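Long-range contact in LPXTG cell wall surface protein (PDB 4IGB), which is a peptidoglycan-anchored surface protein of Streptococcus gordonii that probably acts as an adhesin, represented here by its N-terminal N1 and N2 domains: residues A305-V319 with D388-E402. Sequence-based numbering, arbitrary orientation.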
loop_
_atom_site.group_PDB
_atom_site.type_symbol
_atom_site.label_atom_id
_atom_site.label_comp_id
_atom_site.label_asym_id
_atom_site.label_seq_id
_atom_site.Cartn_x
_atom_site.Cartn_y
_atom_site.Cartn_z
ATOM N N ALA B 305 35.571 -16.221 -22.583
ATOM C CA ALA B 305 34.897 -15.208 -23.377
ATOM C C ALA B 305 34.837 -15.638 -24.835
ATOM O O ALA B 305 35.369 -14.957 -25.715
ATOM C CB ALA B 305 35.621 -13.871 -23.245
ATOM N N LYS B 306 34.186 -16.771 -25.084
ATOM C CA LYS B 306 34.084 -17.321 -26.428
ATOM C C LYS B 306 32.648 -17.634 -26.807
ATOM O O LYS B 306 31.826 -17.918 -25.951
ATOM C CB LYS B 306 34.918 -18.605 -26.552
ATOM C CG LYS B 306 36.404 -18.380 -26.766
ATOM C CD LYS B 306 37.235 -19.039 -25.678
ATOM C CE LYS B 306 38.683 -19.206 -26.119
ATOM N NZ LYS B 306 39.240 -17.944 -26.696
ATOM N N ASP B 307 32.373 -17.598 -28.104
ATOM C CA ASP B 307 31.091 -18.009 -28.664
ATOM C C ASP B 307 30.736 -19.450 -28.255
ATOM O O ASP B 307 31.621 -20.249 -27.964
ATOM C CB ASP B 307 31.169 -17.905 -30.187
ATOM C CG ASP B 307 29.865 -18.238 -30.867
ATOM O OD1 ASP B 307 28.813 -17.768 -30.388
ATOM O OD2 ASP B 307 29.893 -18.980 -31.876
ATOM N N GLY B 308 29.444 -19.768 -28.226
ATOM C CA GLY B 308 28.983 -21.119 -27.948
ATOM C C GLY B 308 29.292 -21.674 -26.563
ATOM O O GLY B 308 29.539 -22.869 -26.424
ATOM N N GLN B 309 29.290 -20.823 -25.539
ATOM C CA GLN B 309 29.451 -21.293 -24.167
ATOM C C GLN B 309 28.090 -21.349 -23.467
ATOM O O GLN B 309 27.427 -20.323 -23.285
ATOM C CB GLN B 309 30.388 -20.380 -23.371
ATOM C CG GLN B 309 31.793 -20.287 -23.905
ATOM C CD GLN B 309 32.520 -21.609 -23.840
ATOM O OE1 GLN B 309 32.950 -22.132 -24.861
ATOM N NE2 GLN B 309 32.656 -22.161 -22.636
ATOM N N ASP B 310 27.675 -22.546 -23.073
ATOM C CA ASP B 310 26.411 -22.693 -22.362
ATOM C C ASP B 310 26.373 -21.851 -21.096
ATOM O O ASP B 310 27.356 -21.754 -20.361
ATOM C CB ASP B 310 26.163 -24.147 -21.987
ATOM C CG ASP B 310 25.784 -24.994 -23.172
ATOM O OD1 ASP B 310 25.435 -24.417 -24.225
ATOM O OD2 ASP B 310 25.826 -26.238 -23.040
ATOM N N VAL B 311 25.236 -21.221 -20.850
ATOM C CA VAL B 311 24.973 -20.673 -19.532
ATOM C C VAL B 311 23.506 -20.954 -19.225
ATOM O O VAL B 311 22.618 -20.692 -20.041
ATOM C CB VAL B 311 25.343 -19.168 -19.394
ATOM C CG1 VAL B 311 26.464 -18.783 -20.360
ATOM C CG2 VAL B 311 24.138 -18.291 -19.603
ATOM N N THR B 312 23.270 -21.536 -18.056
ATOM C CA THR B 312 21.961 -22.048 -17.708
ATOM C C THR B 312 21.463 -21.360 -16.459
ATOM O O THR B 312 22.165 -21.321 -15.449
ATOM C CB THR B 312 22.036 -23.566 -17.445
ATOM O OG1 THR B 312 22.631 -24.203 -18.577
ATOM C CG2 THR B 312 20.652 -24.150 -17.210
ATOM N N TYR B 313 20.247 -20.832 -16.527
ATOM C CA TYR B 313 19.652 -20.127 -15.408
ATOM C C TYR B 313 18.543 -20.953 -14.769
ATOM O O TYR B 313 17.647 -21.431 -15.451
ATOM C CB TYR B 313 19.097 -18.777 -15.870
ATOM C CG TYR B 313 20.163 -17.804 -16.366
ATOM C CD1 TYR B 313 21.031 -17.180 -15.475
ATOM C CD2 TYR B 313 20.289 -17.506 -17.715
ATOM C CE1 TYR B 313 22.004 -16.289 -15.914
ATOM C CE2 TYR B 313 21.267 -16.608 -18.170
ATOM C CZ TYR B 313 22.115 -16.006 -17.262
ATOM O OH TYR B 313 23.077 -15.121 -17.691
ATOM N N LYS B 314 18.616 -21.126 -13.455
ATOM C CA LYS B 314 17.560 -21.802 -12.724
ATOM C C LYS B 314 16.884 -20.793 -11.825
ATOM O O LYS B 314 17.524 -20.180 -10.968
ATOM C CB LYS B 314 18.121 -22.946 -11.880
ATOM C CG LYS B 314 17.054 -23.815 -11.212
ATOM C CD LYS B 314 17.708 -24.931 -10.380
ATOM C CE LYS B 314 16.676 -25.785 -9.644
ATOM N NZ LYS B 314 17.318 -26.730 -8.676
ATOM N N ALA B 315 15.589 -20.616 -12.028
ATOM C CA ALA B 315 14.832 -19.681 -11.212
ATOM C C ALA B 315 13.720 -20.386 -10.463
ATOM O O ALA B 315 12.907 -21.106 -11.050
ATOM C CB ALA B 315 14.265 -18.560 -12.068
ATOM N N THR B 316 13.680 -20.159 -9.160
ATOM C CA THR B 316 12.664 -20.762 -8.313
ATOM C C THR B 316 11.712 -19.701 -7.793
ATOM O O THR B 316 12.124 -18.768 -7.104
ATOM C CB THR B 316 13.325 -21.453 -7.142
ATOM O OG1 THR B 316 14.250 -22.422 -7.649
ATOM C CG2 THR B 316 12.281 -22.117 -6.243
ATOM N N PHE B 317 10.436 -19.838 -8.126
ATOM C CA PHE B 317 9.467 -18.803 -7.775
ATOM C C PHE B 317 8.533 -19.286 -6.681
ATOM O O PHE B 317 7.798 -20.249 -6.873
ATOM C CB PHE B 317 8.656 -18.389 -9.014
ATOM C CG PHE B 317 9.511 -17.884 -10.151
ATOM C CD1 PHE B 317 9.786 -16.537 -10.279
ATOM C CD2 PHE B 317 10.042 -18.761 -11.081
ATOM C CE1 PHE B 317 10.589 -16.062 -11.316
ATOM C CE2 PHE B 317 10.838 -18.294 -12.129
ATOM C CZ PHE B 317 11.111 -16.941 -12.241
ATOM N N LYS B 318 8.545 -18.611 -5.536
ATOM C CA LYS B 318 7.562 -18.919 -4.502
ATOM C C LYS B 318 6.261 -18.205 -4.837
ATOM O O LYS B 318 6.262 -17.017 -5.169
ATOM C CB LYS B 318 8.071 -18.520 -3.109
ATOM C CG LYS B 318 7.086 -18.778 -1.948
ATOM C CD LYS B 318 5.950 -17.755 -1.942
ATOM C CE LYS B 318 5.713 -17.112 -0.583
ATOM N NZ LYS B 318 5.618 -18.040 0.583
ATOM N N VAL B 319 5.155 -18.935 -4.740
ATOM C CA VAL B 319 3.847 -18.406 -5.059
ATOM C C VAL B 319 3.123 -17.885 -3.813
ATOM O O VAL B 319 2.923 -18.622 -2.853
ATOM C CB VAL B 319 2.984 -19.497 -5.733
ATOM C CG1 VAL B 319 1.600 -18.971 -6.026
ATOM C CG2 VAL B 319 3.661 -20.020 -7.004
ATOM N N ASP B 388 6.360 -24.118 -5.277
ATOM C CA ASP B 388 7.249 -23.271 -6.065
ATOM C C ASP B 388 7.191 -23.652 -7.536
ATOM O O ASP B 388 7.031 -24.822 -7.882
ATOM C CB ASP B 388 8.689 -23.439 -5.594
ATOM C CG ASP B 388 8.963 -22.774 -4.254
ATOM O OD1 ASP B 388 8.039 -22.188 -3.636
ATOM O OD2 ASP B 388 10.127 -22.853 -3.812
ATOM N N ILE B 389 7.344 -22.663 -8.402
ATOM C CA ILE B 389 7.474 -22.930 -9.827
ATOM C C ILE B 389 8.934 -22.740 -10.170
ATOM O O ILE B 389 9.534 -21.758 -9.759
ATOM C CB ILE B 389 6.601 -21.979 -10.647
ATOM C CG1 ILE B 389 5.135 -22.165 -10.236
ATOM C CG2 ILE B 389 6.849 -22.173 -12.146
ATOM C CD1 ILE B 389 4.171 -21.210 -10.906
ATOM N N ILE B 390 9.510 -23.698 -10.890
ATOM C CA ILE B 390 10.935 -23.682 -11.185
ATOM C C ILE B 390 11.118 -23.596 -12.682
ATOM O O ILE B 390 10.652 -24.467 -13.417
ATOM C CB ILE B 390 11.627 -24.984 -10.738
ATOM C CG1 ILE B 390 11.131 -25.432 -9.361
ATOM C CG2 ILE B 390 13.133 -24.845 -10.779
ATOM C CD1 ILE B 390 11.324 -24.427 -8.303
ATOM N N ILE B 391 11.809 -22.562 -13.146
ATOM C CA ILE B 391 12.029 -22.425 -14.579
ATOM C C ILE B 391 13.507 -22.494 -14.870
ATOM O O ILE B 391 14.301 -21.750 -14.288
ATOM C CB ILE B 391 11.478 -21.106 -15.128
ATOM C CG1 ILE B 391 10.002 -20.956 -14.771
ATOM C CG2 ILE B 391 11.727 -21.014 -16.625
ATOM C CD1 ILE B 391 9.419 -19.664 -15.225
ATOM N N THR B 392 13.875 -23.393 -15.775
ATOM C CA THR B 392 15.270 -23.539 -16.153
ATOM C C THR B 392 15.485 -23.058 -17.587
ATOM O O THR B 392 14.911 -23.607 -18.517
ATOM C CB THR B 392 15.712 -25.002 -15.982
ATOM O OG1 THR B 392 15.428 -25.402 -14.637
ATOM C CG2 THR B 392 17.200 -25.146 -16.239
ATOM N N TYR B 393 16.309 -22.026 -17.753
ATOM C CA TYR B 393 16.552 -21.434 -19.064
ATOM C C TYR B 393 17.914 -21.833 -19.595
ATOM O O TYR B 393 18.941 -21.571 -18.963
ATOM C CB TYR B 393 16.527 -19.907 -18.984
ATOM C CG TYR B 393 15.313 -19.289 -18.309
ATOM C CD1 TYR B 393 14.237 -18.834 -19.057
ATOM C CD2 TYR B 393 15.273 -19.109 -16.929
ATOM C CE1 TYR B 393 13.151 -18.231 -18.450
ATOM C CE2 TYR B 393 14.182 -18.503 -16.314
ATOM C CZ TYR B 393 13.128 -18.069 -17.079
ATOM O OH TYR B 393 12.041 -17.467 -16.480
ATOM N N LYS B 394 17.929 -22.455 -20.763
ATOM C CA LYS B 394 19.176 -22.769 -21.428
ATOM C C LYS B 394 19.525 -21.649 -22.404
ATOM O O LYS B 394 18.722 -21.303 -23.272
ATOM C CB LYS B 394 19.052 -24.098 -22.184
ATOM C CG LYS B 394 18.951 -25.326 -21.289
ATOM C CD LYS B 394 18.844 -26.605 -22.125
ATOM C CE LYS B 394 18.894 -27.856 -21.254
ATOM N NZ LYS B 394 18.706 -29.107 -22.047
ATOM N N THR B 395 20.713 -21.074 -22.245
ATOM C CA THR B 395 21.233 -20.118 -23.218
ATOM C C THR B 395 22.665 -20.497 -23.585
ATOM O O THR B 395 23.256 -21.401 -22.978
ATOM C CB THR B 395 21.252 -18.671 -22.672
ATOM O OG1 THR B 395 22.283 -18.547 -21.689
ATOM C CG2 THR B 395 19.922 -18.298 -22.054
ATOM N N ALA B 396 23.227 -19.802 -24.574
ATOM C CA ALA B 396 24.646 -19.952 -24.890
ATOM C C ALA B 396 25.200 -18.649 -25.457
ATOM O O ALA B 396 24.534 -17.974 -26.221
ATOM C CB ALA B 396 24.867 -21.114 -25.860
ATOM N N THR B 397 26.417 -18.297 -25.064
ATOM C CA THR B 397 27.051 -17.095 -25.578
ATOM C C THR B 397 27.085 -17.120 -27.102
ATOM O O THR B 397 27.117 -18.191 -27.713
ATOM C CB THR B 397 28.472 -16.942 -25.034
ATOM O OG1 THR B 397 29.253 -18.087 -25.413
ATOM C CG2 THR B 397 28.434 -16.846 -23.519
ATOM N N ASN B 398 27.034 -15.935 -27.708
ATOM C CA ASN B 398 27.155 -15.796 -29.159
ATOM C C ASN B 398 28.451 -15.068 -29.495
ATOM O O ASN B 398 29.274 -14.819 -28.616
ATOM C CB ASN B 398 25.948 -15.063 -29.744
ATOM C CG ASN B 398 25.757 -13.691 -29.134
ATOM O OD1 ASN B 398 26.713 -12.935 -28.976
ATOM N ND2 ASN B 398 24.523 -13.378 -28.752
ATOM N N LYS B 399 28.639 -14.736 -30.764
ATOM C CA LYS B 399 29.874 -14.088 -31.195
ATOM C C LYS B 399 30.165 -12.795 -30.433
ATOM O O LYS B 399 31.328 -12.459 -30.192
ATOM C CB LYS B 399 29.839 -13.827 -32.702
ATOM C CG LYS B 399 30.188 -15.044 -33.532
ATOM C CD LYS B 399 31.640 -15.422 -33.315
ATOM C CE LYS B 399 31.935 -16.836 -33.801
ATOM N NZ LYS B 399 31.427 -17.089 -35.179
ATOM N N LYS B 400 29.114 -12.082 -30.035
ATOM C CA LYS B 400 29.287 -10.774 -29.403
ATOM C C LYS B 400 29.979 -10.836 -28.054
ATOM O O LYS B 400 30.418 -9.807 -27.536
ATOM C CB LYS B 400 27.955 -10.057 -29.241
ATOM C CG LYS B 400 27.117 -10.006 -30.490
ATOM C CD LYS B 400 25.988 -9.001 -30.313
ATOM C CE LYS B 400 24.737 -9.460 -31.030
ATOM N NZ LYS B 400 23.711 -8.384 -31.070
ATOM N N VAL B 401 30.081 -12.029 -27.477
ATOM C CA VAL B 401 30.738 -12.154 -26.179
ATOM C C VAL B 401 32.204 -11.794 -26.339
ATOM O O VAL B 401 32.829 -11.256 -25.426
ATOM C CB VAL B 401 30.620 -13.584 -25.586
ATOM C CG1 VAL B 401 31.409 -14.582 -26.417
ATOM C CG2 VAL B 401 31.110 -13.601 -24.146
ATOM N N GLU B 402 32.739 -12.096 -27.518
ATOM C CA GLU B 402 34.151 -11.877 -27.815
ATOM C C GLU B 402 34.425 -10.403 -28.056
ATOM O O GLU B 402 35.579 -9.975 -28.108
ATOM C CB GLU B 402 34.590 -12.731 -29.012
ATOM C CG GLU B 402 34.705 -14.223 -28.670
ATOM C CD GLU B 402 34.658 -15.127 -29.894
ATOM O OE1 GLU B 402 34.745 -14.602 -31.032
ATOM O OE2 GLU B 402 34.526 -16.362 -29.715
HETATM O O HOH W 1 22.521 -23.591 -21.444
HETATM O O HOH W 2 5.445 -21.597 -3.577
#
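T397 OG1 is gripped twice: the hydroxyl donates to K306 O at 2.6 Å, on a lone pair in the carbonyl plane, and accepts from Q309 N at 2.7 Å. With chi1 at 59°, OG1 stands between the backbone N and carbonyl carbon of T397, facing the loop 306-309. The backbone joins in, G308 N giving its hydrogen to T397 O, while V401 CG1 packs against the K306 carbonyl carbon. Beyond, the poorly ordered E402 reaches D307 N through OE2 (3.0 Å), met from above the carboxylate plane.

From this loop contact the chains run as an antiparallel ladder, the hydrogen-bonded pairs V311-T395, Y313-Y393, A315-I391 and F317-I389 alternating with non-hydrogen-bonded ones. The face carrying Y313, F317, I389, I391 and Y393 is mostly apolar: I391 CD1 touches F317 CE2 at 3.7 Å and Y313 CB meets Y393 CD2. The backbone carbonyl I389 O lies at the F317 ring edge. On the face of T312 and T392 their CG2 methyls touch, and water links T312 OG1 to T395 O. Another ties D388 OD1 to V319 N.

Strand 310-317 lies between 295-304 and 389-397 in the adhesin-type N2 domain, and 343-352 flanks 389-397; F317 packs on M335 of strand 333-338 and on V413 and L415 of strand 409-417.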